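Probable N-acetyl-gamma-glutamyl-phosphate reductase, chloroplastic (Arabidopsis thaliana, PDB 1XYG) probably catalyses the NADPH-dependent reduction of N-acetyl-L-glutamyl 5-phosphate to the corresponding semialdehyde in arginine biosynthesis, as a homotetramer. Local coordinates at residues P174-N179 and S233-S238; A178-H183 and P265-E270; E227-L232 and Q237-V242. One frame throughout, in Å; residues are numbered along the deposited sequence.

Interaction 1. Residues P174-N179 and S233-S238; sequences PLLKAN and SDVAQS
Leu176, Lys177 and Val235 meet through aliphatic branches alone. The contact has no ring, amide or carboxylate in it, and so no stacked face or edge. Val235 carries most of the contact. Its methyl CG1 goes to Leu176, while CG2 passes beside the chain of Lys177. CG1 of Val235 lies 3.4 Å from CD1 of Leu176, tighter than usual for two carbons. The same CG1 lies 3.5 Å from CB of Leu176, so it touches both the root of the leucine and one of its end methyls. The two side chains cross at about a right angle. With its chi1 at 70°, Val235 holds CG1 between its backbone N and carbonyl carbon, and this turns the methyl onto the leucine. The second methyl of Leu176, CD2, reaches CB of Ala236 more loosely, at 4.4 Å.

The contact joins the last turns of two helices, 163-177 and 224-236, in the dimerisation domain. The first of these begins at Cys163, probably the active-site residue, and the contact lies at its far end. A Schellman motif closes that helix, with Asn179 as its C-prime residue at positive phi. Asn179 N bonds to Leu176 O at 2.9 Å. The other helix also ends here, where Gln237 turns to positive phi.

Lys177 runs extended past Val235 on the exposed side. CE of Lys177 is 3.7 Å from CG2 of Val235. The closest approach in the model, at CG of Lys177, is too short to be trusted. Behind Leu176, on the buried side, Ile181 packs against the leucine.

Interaction 2. Residues A178-H183 and P265-E270; sequences ANLIKH and PGVRTE
A Schellman motif ends helix 163-177, and the chain that leaves it, at Leu180 and Lys182, meets Pro265 and Val267 of the loop leading into helix 269-280. Val267 points its side chain toward 178-183 and sits against the backbone of Leu180. CG1 of Val267 lies 3.4 Å from the carbonyl O of Leu180, and CG2 of Val267 is 3.7 Å from the same oxygen. The oxygen thus sits against the fork of the valine, near both methyls. CG2 of Val267 also meets the leucine side chain, 4.1 Å from CD2 of Leu180. The two side chains cross at about a right angle. CG1 of Val267 stands opposite its own backbone N (chi1 177°), which brings both methyls to face Leu180.

Lys182 makes the second, outer touch. Its extended chain lays CE of Lys182 4.1 Å from CD of Pro265. The charged end goes further, to a salt bridge with Glu262, so the proline meets only the aliphatic part of the lysine.

The loop then enters its helix with Arg268 at the N-cap, its backbone N bonded to the carboxylate of Asp271.

This is a surface contact. Backbone bonds join Leu180 with Ala264 and Lys182 with Glu262, in line with the antiparallel pairing of strands 187-193 and 255-262 further along. Leu180 also rests on Leu175 of helix 163-177 and on Leu272 and Gln275 of helix 269-280. The contact therefore lies where the ends of these two helices come up against the edge of the loop between them.

Interaction 3. Residues E227-L232 and Q237-V242; sequences EIEQGL and QSKVTV
Glu229 is the tight centre of this contact, and its carboxylate is gripped from several sides. Lys239 NZ reaches OE1 of Glu229 at 2.7 Å in a salt bridge, from well above the carboxylate plane. OE2 of Glu229 accepts the backbone N-H of Val242 at 3.0 Å, on the anti side, tilted 30° out of the carboxylate plane. Arg314 of a second subunit adds another salt bridge to OE2, which ties the site to the tetramer interface. Lys239 gets its amine there by bending at chi2 and again at chi4, and NZ of Lys239 also donates to Val240 O at 3.0 Å.

The segments are the middle of helix 224-236 and the loop that doubles back along it to enter strand 243-249. Ser233 OG also bonds to Val240 N. With an alanine at Glu229, Lys239 and Arg314 of the second subunit would probably lose their shared countercharge, and the N-H of Val242 its acceptor.

On the buried flank Leu232 CD1 lies 3.9 Å from CG1 of Val242. Leu232 CB is 4.1 Å from CG1 of Val240, and Ile228 CG2 is 4.1 Å from CG2 of Val242. The solvent side is looser. There the exposed Lys239 meets the helix mainly by its amine end.

How the interactions relate
All three contacts lie in the dimerisation domain, on the same side of the chain's centre. Interactions 1 and 3 have centres about 9 Å apart and share helix 224-236 and the residues Gln237 and Ser238. Interactions 1 and 2 have centres about 11 Å apart and share Ala178 and Asn179, at the end of helix 163-177. Interactions 2 and 3 have centres about 17 Å apart and meet through His183. Along the chain the order is 174-179, 178-183, 227-232, 233-238, 237-242, 265-270. Together they join helices 163-177 and 224-236, the loops that leave them and the loop entering helix 269-280. Interaction 2 is at the surface, whereas interaction 3 reaches a second subunit.

Interaction 1. Residues P174-N179 and S233-S238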
loop_
_atom_site.group_PDB
_atom_site.type_symbol
_atom_site.label_atom_id
_atom_site.label_comp_id
_atom_site.label_asym_id
_atom_site.label_seq_id
_atom_site.Cartn_x
_atom_site.Cartn_y
_atom_site.Cartn_z
ATOM N N PRO A 174 -3.732 -9.213 33.991
ATOM C CA PRO A 174 -3.095 -10.310 34.731
ATOM C C PRO A 174 -1.848 -9.847 35.493
ATOM O O PRO A 174 -1.601 -10.282 36.615
ATOM C CB PRO A 174 -2.737 -11.304 33.630
ATOM C CG PRO A 174 -3.793 -11.075 32.621
ATOM C CD PRO A 174 -3.894 -9.574 32.574
ATOM N N LEU A 175 -1.061 -8.971 34.869
ATOM C CA LEU A 175 0.162 -8.468 35.492
ATOM C C LEU A 175 -0.126 -7.585 36.695
ATOM O O LEU A 175 0.589 -7.655 37.695
ATOM C CB LEU A 175 1.012 -7.708 34.468
ATOM C CG LEU A 175 1.498 -8.531 33.261
ATOM C CD1 LEU A 175 2.360 -7.677 32.371
ATOM C CD2 LEU A 175 2.284 -9.748 33.727
ATOM N N LEU A 176 -1.166 -6.758 36.607
ATOM C CA LEU A 176 -1.538 -5.882 37.718
ATOM C C LEU A 176 -2.137 -6.717 38.849
ATOM O O LEU A 176 -1.861 -6.479 40.025
ATOM C CB LEU A 176 -2.557 -4.834 37.257
ATOM C CG LEU A 176 -2.036 -3.700 36.378
ATOM C CD1 LEU A 176 -3.196 -2.960 35.714
ATOM C CD2 LEU A 176 -1.204 -2.761 37.251
ATOM N N LYS A 177 -2.955 -7.697 38.483
ATOM C CA LYS A 177 -3.585 -8.579 39.465
ATOM C C LYS A 177 -2.540 -9.292 40.305
ATOM O O LYS A 177 -2.727 -9.510 41.503
ATOM C CB LYS A 177 -4.436 -9.638 38.771
ATOM C CG LYS A 177 -5.807 -9.204 38.443
ATOM C CD LYS A 177 -6.596 -10.267 37.732
ATOM C CE LYS A 177 -7.957 -9.696 37.400
ATOM N NZ LYS A 177 -8.826 -10.627 36.647
ATOM N N ALA A 178 -1.440 -9.664 39.661
ATOM C CA ALA A 178 -0.363 -10.368 40.342
ATOM C C ALA A 178 0.682 -9.416 40.922
ATOM O O ALA A 178 1.720 -9.850 41.407
ATOM C CB ALA A 178 0.297 -11.353 39.381
ATOM N N ASN A 179 0.400 -8.119 40.874
ATOM C CA ASN A 179 1.317 -7.104 41.403
ATOM C C ASN A 179 2.721 -7.228 40.822
ATOM O O ASN A 179 3.715 -7.008 41.523
ATOM C CB ASN A 179 1.406 -7.220 42.927
ATOM C CG ASN A 179 0.053 -7.138 43.597
ATOM O OD1 ASN A 179 -0.657 -6.133 43.487
ATOM N ND2 ASN A 179 -0.317 -8.201 44.294
ATOM N N SER A 233 -7.889 0.233 36.568
ATOM C CA SER A 233 -8.172 0.684 37.927
ATOM C C SER A 233 -8.886 -0.398 38.732
ATOM O O SER A 233 -8.590 -0.597 39.910
ATOM C CB SER A 233 -9.030 1.953 37.914
ATOM O OG SER A 233 -8.306 3.058 37.410
ATOM N N ASP A 234 -9.826 -1.094 38.101
ATOM C CA ASP A 234 -10.561 -2.144 38.793
ATOM C C ASP A 234 -9.640 -3.240 39.307
ATOM O O ASP A 234 -9.826 -3.745 40.409
ATOM C CB ASP A 234 -11.619 -2.768 37.881
ATOM C CG ASP A 234 -12.744 -1.805 37.548
ATOM O OD1 ASP A 234 -12.973 -0.841 38.314
ATOM O OD2 ASP A 234 -13.412 -2.025 36.517
ATOM N N VAL A 235 -8.643 -3.599 38.510
ATOM C CA VAL A 235 -7.709 -4.641 38.891
ATOM C C VAL A 235 -6.688 -4.160 39.924
ATOM O O VAL A 235 -6.394 -4.860 40.894
ATOM C CB VAL A 235 -6.976 -5.181 37.644
ATOM C CG1 VAL A 235 -6.022 -4.159 37.099
ATOM C CG2 VAL A 235 -6.255 -6.416 37.976
ATOM N N ALA A 236 -6.148 -2.964 39.715
ATOM C CA ALA A 236 -5.155 -2.412 40.621
ATOM C C ALA A 236 -5.780 -1.891 41.907
ATOM O O ALA A 236 -5.069 -1.554 42.855
ATOM C CB ALA A 236 -4.379 -1.290 39.926
ATOM N N GLN A 237 -7.108 -1.824 41.931
ATOM C CA GLN A 237 -7.840 -1.337 43.098
ATOM C C GLN A 237 -7.305 0.010 43.555
ATOM O O GLN A 237 -7.172 0.293 44.737
ATOM C CB GLN A 237 -7.751 -2.348 44.236
ATOM C CG GLN A 237 -8.316 -3.703 43.888
ATOM C CD GLN A 237 -8.304 -4.660 45.062
ATOM O OE1 GLN A 237 -8.572 -5.852 44.907
ATOM N NE2 GLN A 237 -8.000 -4.143 46.245
ATOM N N SER A 238 -6.978 0.830 42.572
ATOM C CA SER A 238 -6.456 2.170 42.777
ATOM C C SER A 238 -6.634 2.879 41.446
ATOM O O SER A 238 -6.633 2.237 40.398
ATOM C CB SER A 238 -4.978 2.119 43.162
ATOM O OG SER A 238 -4.555 3.365 43.691
#

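Interaction 2. Residues A178-H183 and P265-E270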
loop_
_atom_site.group_PDB
_atom_site.type_symbol
_atom_site.label_atom_id
_atom_site.label_comp_id
_atom_site.label_asym_id
_atom_site.label_seq_id
_atom_site.Cartn_x
_atom_site.Cartn_y
_atom_site.Cartn_z
ATOM N N ALA A 178 -1.440 -9.664 39.661
ATOM C CA ALA A 178 -0.363 -10.368 40.342
ATOM C C ALA A 178 0.682 -9.416 40.922
ATOM O O ALA A 178 1.720 -9.850 41.407
ATOM C CB ALA A 178 0.297 -11.353 39.381
ATOM N N ASN A 179 0.400 -8.119 40.874
ATOM C CA ASN A 179 1.317 -7.104 41.403
ATOM C C ASN A 179 2.721 -7.228 40.822
ATOM O O ASN A 179 3.715 -7.008 41.523
ATOM C CB ASN A 179 1.406 -7.220 42.927
ATOM C CG ASN A 179 0.053 -7.138 43.597
ATOM O OD1 ASN A 179 -0.657 -6.133 43.487
ATOM N ND2 ASN A 179 -0.317 -8.201 44.294
ATOM N N LEU A 180 2.807 -7.555 39.534
ATOM C CA LEU A 180 4.115 -7.745 38.895
ATOM C C LEU A 180 4.615 -6.446 38.250
ATOM O O LEU A 180 5.786 -6.307 37.903
ATOM C CB LEU A 180 4.048 -8.843 37.850
ATOM C CG LEU A 180 3.758 -10.236 38.412
ATOM C CD1 LEU A 180 3.729 -11.271 37.286
ATOM C CD2 LEU A 180 4.822 -10.621 39.419
ATOM N N ILE A 181 3.722 -5.475 38.104
ATOM C CA ILE A 181 4.100 -4.192 37.526
ATOM C C ILE A 181 3.518 -3.078 38.316
ATOM O O ILE A 181 2.498 -3.202 38.933
ATOM C CB ILE A 181 3.641 -4.050 36.034
ATOM C CG1 ILE A 181 2.141 -4.193 35.988
ATOM C CG2 ILE A 181 4.335 -5.099 35.186
ATOM C CD1 ILE A 181 1.552 -3.934 34.629
ATOM N N LYS A 182 4.175 -1.935 38.323
ATOM C CA LYS A 182 3.662 -0.715 39.078
ATOM C C LYS A 182 2.542 -0.112 38.218
ATOM O O LYS A 182 2.464 -0.363 36.990
ATOM C CB LYS A 182 4.801 0.297 39.244
ATOM C CG LYS A 182 5.935 -0.223 40.138
ATOM C CD LYS A 182 7.148 0.718 39.956
ATOM C CE LYS A 182 8.279 0.253 40.904
ATOM N NZ LYS A 182 9.563 1.002 40.590
ATOM N N HIS A 183 1.622 0.612 38.837
ATOM C CA HIS A 183 0.567 1.229 38.013
ATOM C C HIS A 183 0.817 2.693 37.617
ATOM O O HIS A 183 -0.073 3.330 37.077
ATOM C CB HIS A 183 -0.802 1.065 38.691
ATOM C CG HIS A 183 -0.976 1.887 39.926
ATOM N ND1 HIS A 183 -0.655 1.404 41.175
ATOM C CD2 HIS A 183 -1.437 3.147 40.112
ATOM C CE1 HIS A 183 -0.906 2.332 42.078
ATOM N NE2 HIS A 183 -1.380 3.401 41.462
ATOM N N PRO A 265 9.247 -3.982 42.208
ATOM C CA PRO A 265 10.566 -4.302 42.762
ATOM C C PRO A 265 10.890 -5.799 42.729
ATOM O O PRO A 265 10.052 -6.631 43.092
ATOM C CB PRO A 265 10.475 -3.770 44.193
ATOM C CG PRO A 265 9.562 -2.594 44.058
ATOM C CD PRO A 265 8.474 -3.141 43.139
ATOM N N GLY A 266 12.111 -6.119 42.298
ATOM C CA GLY A 266 12.549 -7.504 42.236
ATOM C C GLY A 266 11.987 -8.341 41.104
ATOM O O GLY A 266 12.472 -9.445 40.843
ATOM N N VAL A 267 10.968 -7.809 40.429
ATOM C CA VAL A 267 10.325 -8.505 39.316
ATOM C C VAL A 267 11.148 -8.387 38.045
ATOM O O VAL A 267 11.609 -7.303 37.682
ATOM C CB VAL A 267 8.914 -7.938 39.027
ATOM C CG1 VAL A 267 8.293 -8.640 37.823
ATOM C CG2 VAL A 267 8.008 -8.104 40.266
ATOM N N ARG A 268 11.349 -9.513 37.379
ATOM C CA ARG A 268 12.116 -9.528 36.147
ATOM C C ARG A 268 11.166 -9.809 34.995
ATOM O O ARG A 268 10.028 -10.227 35.205
ATOM C CB ARG A 268 13.184 -10.616 36.203
ATOM C CG ARG A 268 14.170 -10.503 37.341
ATOM C CD ARG A 268 15.162 -11.640 37.248
ATOM N NE ARG A 268 14.454 -12.898 37.029
ATOM C CZ ARG A 268 15.034 -14.085 36.922
ATOM N NH1 ARG A 268 16.351 -14.196 37.014
ATOM N NH2 ARG A 268 14.292 -15.165 36.722
ATOM N N THR A 269 11.634 -9.590 33.774
ATOM C CA THR A 269 10.788 -9.833 32.607
ATOM C C THR A 269 10.307 -11.284 32.568
ATOM O O THR A 269 9.185 -11.557 32.149
ATOM C CB THR A 269 11.518 -9.518 31.291
ATOM O OG1 THR A 269 12.707 -10.309 31.206
ATOM C CG2 THR A 269 11.866 -8.040 31.217
ATOM N N GLU A 270 11.152 -12.208 33.017
ATOM C CA GLU A 270 10.800 -13.628 33.035
ATOM C C GLU A 270 9.523 -13.857 33.841
ATOM O O GLU A 270 8.706 -14.707 33.494
ATOM C CB GLU A 270 11.932 -14.456 33.649
ATOM C CG GLU A 270 13.269 -14.322 32.940
ATOM C CD GLU A 270 13.928 -12.982 33.191
ATOM O OE1 GLU A 270 14.194 -12.672 34.367
ATOM O OE2 GLU A 270 14.182 -12.239 32.221
#

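Interaction 3. Residues E227-L232 and Q237-V242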
loop_
_atom_site.group_PDB
_atom_site.type_symbol
_atom_site.label_atom_id
_atom_site.label_comp_id
_atom_site.label_asym_id
_atom_site.label_seq_id
_atom_site.Cartn_x
_atom_site.Cartn_y
_atom_site.Cartn_z
ATOM N N GLU A 227 -11.879 4.197 29.190
ATOM C CA GLU A 227 -12.204 2.776 29.093
ATOM C C GLU A 227 -10.997 1.958 29.573
ATOM O O GLU A 227 -11.127 1.005 30.344
ATOM C CB GLU A 227 -12.532 2.406 27.644
ATOM C CG GLU A 227 -12.987 0.962 27.464
ATOM C CD GLU A 227 -13.271 0.628 26.017
ATOM O OE1 GLU A 227 -13.507 1.568 25.234
ATOM O OE2 GLU A 227 -13.268 -0.567 25.665
ATOM N N ILE A 228 -9.820 2.357 29.108
ATOM C CA ILE A 228 -8.581 1.688 29.473
ATOM C C ILE A 228 -8.330 1.794 30.977
ATOM O O ILE A 228 -8.059 0.795 31.644
ATOM C CB ILE A 228 -7.381 2.318 28.737
ATOM C CG1 ILE A 228 -7.434 1.975 27.249
ATOM C CG2 ILE A 228 -6.077 1.849 29.371
ATOM C CD1 ILE A 228 -6.504 2.820 26.416
ATOM N N GLU A 229 -8.421 3.012 31.502
ATOM C CA GLU A 229 -8.184 3.246 32.921
ATOM C C GLU A 229 -9.204 2.549 33.825
ATOM O O GLU A 229 -8.860 2.094 34.917
ATOM C CB GLU A 229 -8.148 4.754 33.208
ATOM C CG GLU A 229 -7.115 5.507 32.379
ATOM C CD GLU A 229 -6.901 6.931 32.857
ATOM O OE1 GLU A 229 -7.834 7.494 33.470
ATOM O OE2 GLU A 229 -5.804 7.493 32.610
ATOM N N GLN A 230 -10.451 2.456 33.372
ATOM C CA GLN A 230 -11.488 1.789 34.162
ATOM C C GLN A 230 -11.090 0.333 34.401
ATOM O O GLN A 230 -11.087 -0.146 35.534
ATOM C CB GLN A 230 -12.841 1.846 33.442
ATOM C CG GLN A 230 -13.955 1.114 34.177
ATOM C CD GLN A 230 -15.290 1.194 33.460
ATOM O OE1 GLN A 230 -15.945 2.237 33.451
ATOM N NE2 GLN A 230 -15.697 0.090 32.850
ATOM N N GLY A 231 -10.745 -0.367 33.327
ATOM C CA GLY A 231 -10.341 -1.758 33.456
ATOM C C GLY A 231 -9.107 -1.946 34.318
ATOM O O GLY A 231 -9.065 -2.842 35.159
ATOM N N LEU A 232 -8.095 -1.109 34.116
ATOM C CA LEU A 232 -6.870 -1.215 34.896
ATOM C C LEU A 232 -7.104 -0.814 36.353
ATOM O O LEU A 232 -6.582 -1.445 37.270
ATOM C CB LEU A 232 -5.768 -0.347 34.288
ATOM C CG LEU A 232 -5.414 -0.629 32.826
ATOM C CD1 LEU A 232 -4.148 0.144 32.468
ATOM C CD2 LEU A 232 -5.217 -2.126 32.598
ATOM N N GLN A 237 -7.108 -1.824 41.931
ATOM C CA GLN A 237 -7.840 -1.337 43.098
ATOM C C GLN A 237 -7.305 0.010 43.555
ATOM O O GLN A 237 -7.172 0.293 44.737
ATOM C CB GLN A 237 -7.751 -2.348 44.236
ATOM C CG GLN A 237 -8.316 -3.703 43.888
ATOM C CD GLN A 237 -8.304 -4.660 45.062
ATOM O OE1 GLN A 237 -8.572 -5.852 44.907
ATOM N NE2 GLN A 237 -8.000 -4.143 46.245
ATOM N N SER A 238 -6.978 0.830 42.572
ATOM C CA SER A 238 -6.456 2.170 42.777
ATOM C C SER A 238 -6.634 2.879 41.446
ATOM O O SER A 238 -6.633 2.237 40.398
ATOM C CB SER A 238 -4.978 2.119 43.162
ATOM O OG SER A 238 -4.555 3.365 43.691
ATOM N N LYS A 239 -6.812 4.192 41.481
ATOM C CA LYS A 239 -7.008 4.932 40.241
ATOM C C LYS A 239 -5.725 4.912 39.404
ATOM O O LYS A 239 -4.661 5.344 39.852
ATOM C CB LYS A 239 -7.429 6.376 40.546
ATOM C CG LYS A 239 -7.750 7.266 39.328
ATOM C CD LYS A 239 -8.422 6.466 38.198
ATOM C CE LYS A 239 -8.848 7.301 36.996
ATOM N NZ LYS A 239 -8.705 6.458 35.786
ATOM N N VAL A 240 -5.831 4.384 38.190
ATOM C CA VAL A 240 -4.696 4.304 37.281
ATOM C C VAL A 240 -4.801 5.361 36.193
ATOM O O VAL A 240 -5.827 5.487 35.535
ATOM C CB VAL A 240 -4.620 2.909 36.639
ATOM C CG1 VAL A 240 -3.503 2.845 35.628
ATOM C CG2 VAL A 240 -4.422 1.863 37.732
ATOM N N THR A 241 -3.730 6.130 36.020
ATOM C CA THR A 241 -3.664 7.170 35.000
ATOM C C THR A 241 -2.583 6.750 34.009
ATOM O O THR A 241 -1.413 6.602 34.378
ATOM C CB THR A 241 -3.284 8.536 35.617
ATOM O OG1 THR A 241 -4.268 8.905 36.590
ATOM C CG2 THR A 241 -3.198 9.608 34.554
ATOM N N VAL A 242 -2.971 6.555 32.755
ATOM C CA VAL A 242 -2.025 6.129 31.738
ATOM C C VAL A 242 -1.797 7.194 30.680
ATOM O O VAL A 242 -2.477 8.222 30.648
ATOM C CB VAL A 242 -2.524 4.852 31.018
ATOM C CG1 VAL A 242 -2.851 3.764 32.038
ATOM C CG2 VAL A 242 -3.751 5.185 30.184
#